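Local coordinates for acetyl-CoA acetyltransferase (PDB 6BN2), which probably catalyses the thiolase reaction that joins two acetyl-CoA molecules into acetoacetyl-CoA, or its reverse, at residues I283-D288 with A394-N399. Numbering follows the deposited sequence.
Sequences IVSYAD and AIVIEN
Val396 O takes the backbone N-H of both Val284 and Ser285: a bond of 2.8 Å from Val284 N and a weak one of 3.4 Å from Ser285 N. Two residues of 283-288 thus face one of 394-399, which makes a classic beta bulge. At Val284 the backbone leaves the extended conformation (psi -48°), and the side chain points toward strand 391-399 instead of to one face of the sheet. Val284 CB packs 4.0 Å from Val396 CG1. The CG2 branch of Val284, anti to the carbonyl carbon, reaches further along and crosses Glu398 at an angle, 3.8 Å from its CB. Past the bulge the pairing is regular and antiparallel: Val396 N returns a nearly straight bond to Ser285 O (176° at the hydrogen), and Ala287 and Ala394 exchange a pair of bonds. These strands, 281-290 and 391-399, are neighbours in the mixed sheet of the C-terminal thiolase half, where helices cover both faces. On one face Val396 CB and CG2 each lie 3.6 Å from Ser285 OG, whose hydrogen-bond partner is Ala307 O in helix 300-311; Leu313 and Ile318 also pack on Val396. On the other, the side chains of Ile395 and Ile283 cross at a slant, Ile395 CD1 4.0 Å from Ile283 CG2; Ile283 CG2 also sits at the edge of the Tyr286 ring, in its plane. With chi1 at 43°, Tyr286 carries its ring away from 394-399 toward helix 98-111, and its OH hydrogen-bonds to Asp114 of the second subunit and to Lys111 of its own chain.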
loop_
_atom_site.group_PDB
_atom_site.type_symbol
_atom_site.label_atom_id
_atom_site.label_comp_id
_atom_site.label_asym_id
_atom_site.label_seq_id
_atom_site.Cartn_x
_atom_site.Cartn_y
_atom_site.Cartn_z
ATOM N N ILE A 283 -18.140 10.998 -7.746
ATOM C CA ILE A 283 -18.117 9.836 -6.860
ATOM C C ILE A 283 -19.214 10.034 -5.823
ATOM O O ILE A 283 -19.204 11.019 -5.084
ATOM C CB ILE A 283 -16.746 9.653 -6.196
ATOM C CG1 ILE A 283 -15.705 9.276 -7.259
ATOM C CG2 ILE A 283 -16.821 8.562 -5.117
ATOM C CD1 ILE A 283 -14.251 9.236 -6.730
ATOM N N VAL A 284 -20.180 9.122 -5.789
ATOM C CA VAL A 284 -21.323 9.285 -4.891
ATOM C C VAL A 284 -21.040 8.672 -3.523
ATOM O O VAL A 284 -21.283 9.307 -2.490
ATOM C CB VAL A 284 -22.582 8.669 -5.522
ATOM C CG1 VAL A 284 -23.758 8.781 -4.564
ATOM C CG2 VAL A 284 -22.901 9.352 -6.858
ATOM N N SER A 285 -20.526 7.441 -3.523
ATOM C CA SER A 285 -20.250 6.703 -2.298
ATOM C C SER A 285 -19.347 5.523 -2.621
ATOM O O SER A 285 -19.102 5.195 -3.788
ATOM C CB SER A 285 -21.536 6.203 -1.643
ATOM O OG SER A 285 -22.147 5.251 -2.510
ATOM N N TYR A 286 -18.875 4.870 -1.564
ATOM C CA TYR A 286 -17.993 3.718 -1.726
ATOM C C TYR A 286 -17.997 2.963 -0.409
ATOM O O TYR A 286 -18.398 3.499 0.629
ATOM C CB TYR A 286 -16.549 4.127 -2.123
ATOM C CG TYR A 286 -16.112 5.314 -1.313
ATOM C CD1 TYR A 286 -15.644 5.147 -0.013
ATOM C CD2 TYR A 286 -16.245 6.604 -1.807
ATOM C CE1 TYR A 286 -15.321 6.233 0.772
ATOM C CE2 TYR A 286 -15.916 7.702 -1.029
ATOM C CZ TYR A 286 -15.457 7.505 0.256
ATOM O OH TYR A 286 -15.156 8.586 1.063
ATOM N N ALA A 287 -17.532 1.716 -0.459
ATOM C CA ALA A 287 -17.518 0.903 0.755
ATOM C C ALA A 287 -16.618 -0.304 0.561
ATOM O O ALA A 287 -16.429 -0.786 -0.561
ATOM C CB ALA A 287 -18.929 0.412 1.135
ATOM N N ASP A 288 -16.087 -0.792 1.673
ATOM C CA ASP A 288 -15.417 -2.080 1.737
ATOM C C ASP A 288 -16.278 -3.039 2.549
ATOM O O ASP A 288 -17.000 -2.628 3.465
ATOM C CB ASP A 288 -14.049 -1.974 2.421
ATOM C CG ASP A 288 -13.105 -1.030 1.712
ATOM O OD1 ASP A 288 -12.785 -1.288 0.542
ATOM O OD2 ASP A 288 -12.713 0.004 2.314
ATOM N N ALA A 394 -16.501 -1.526 -3.293
ATOM C CA ALA A 394 -17.553 -1.106 -4.216
ATOM C C ALA A 394 -17.609 0.411 -4.265
ATOM O O ALA A 394 -17.339 1.090 -3.268
ATOM C CB ALA A 394 -18.931 -1.651 -3.794
ATOM N N ILE A 395 -17.993 0.951 -5.423
ATOM C CA ILE A 395 -18.080 2.394 -5.582
ATOM C C ILE A 395 -19.280 2.713 -6.468
ATOM O O ILE A 395 -19.591 1.971 -7.407
ATOM C CB ILE A 395 -16.758 2.965 -6.149
ATOM C CG1 ILE A 395 -16.777 4.495 -6.165
ATOM C CG2 ILE A 395 -16.444 2.372 -7.558
ATOM C CD1 ILE A 395 -15.386 5.086 -6.479
ATOM N N VAL A 396 -19.988 3.791 -6.124
ATOM C CA VAL A 396 -21.139 4.280 -6.884
ATOM C C VAL A 396 -20.750 5.619 -7.489
ATOM O O VAL A 396 -20.240 6.496 -6.780
ATOM C CB VAL A 396 -22.376 4.419 -5.973
ATOM C CG1 VAL A 396 -23.561 5.002 -6.758
ATOM C CG2 VAL A 396 -22.735 3.061 -5.365
ATOM N N ILE A 397 -20.979 5.786 -8.798
ATOM C CA ILE A 397 -20.649 7.051 -9.439
ATOM C C ILE A 397 -21.873 7.567 -10.172
ATOM O O ILE A 397 -22.806 6.822 -10.483
ATOM C CB ILE A 397 -19.453 6.951 -10.412
ATOM C CG1 ILE A 397 -19.787 6.057 -11.603
ATOM C CG2 ILE A 397 -18.186 6.492 -9.679
ATOM C CD1 ILE A 397 -18.671 6.018 -12.667
ATOM N N GLU A 398 -21.875 8.876 -10.409
ATOM C CA GLU A 398 -22.941 9.535 -11.148
ATOM C C GLU A 398 -22.332 10.127 -12.406
ATOM O O GLU A 398 -21.430 10.964 -12.329
ATOM C CB GLU A 398 -23.625 10.623 -10.314
ATOM C CG GLU A 398 -24.741 11.341 -11.104
ATOM C CD GLU A 398 -25.291 12.568 -10.386
ATOM O OE1 GLU A 398 -24.935 12.790 -9.208
ATOM O OE2 GLU A 398 -26.080 13.312 -11.008
ATOM N N ASN A 399 -22.806 9.674 -13.555
ATOM C CA ASN A 399 -22.383 10.266 -14.817
ATOM C C ASN A 399 -22.854 11.713 -14.910
ATOM O O ASN A 399 -24.009 12.028 -14.603
ATOM C CB ASN A 399 -22.940 9.443 -15.979
ATOM C CG ASN A 399 -22.579 10.033 -17.339
ATOM O OD1 ASN A 399 -21.474 10.551 -17.525
ATOM N ND2 ASN A 399 -23.519 9.965 -18.297
#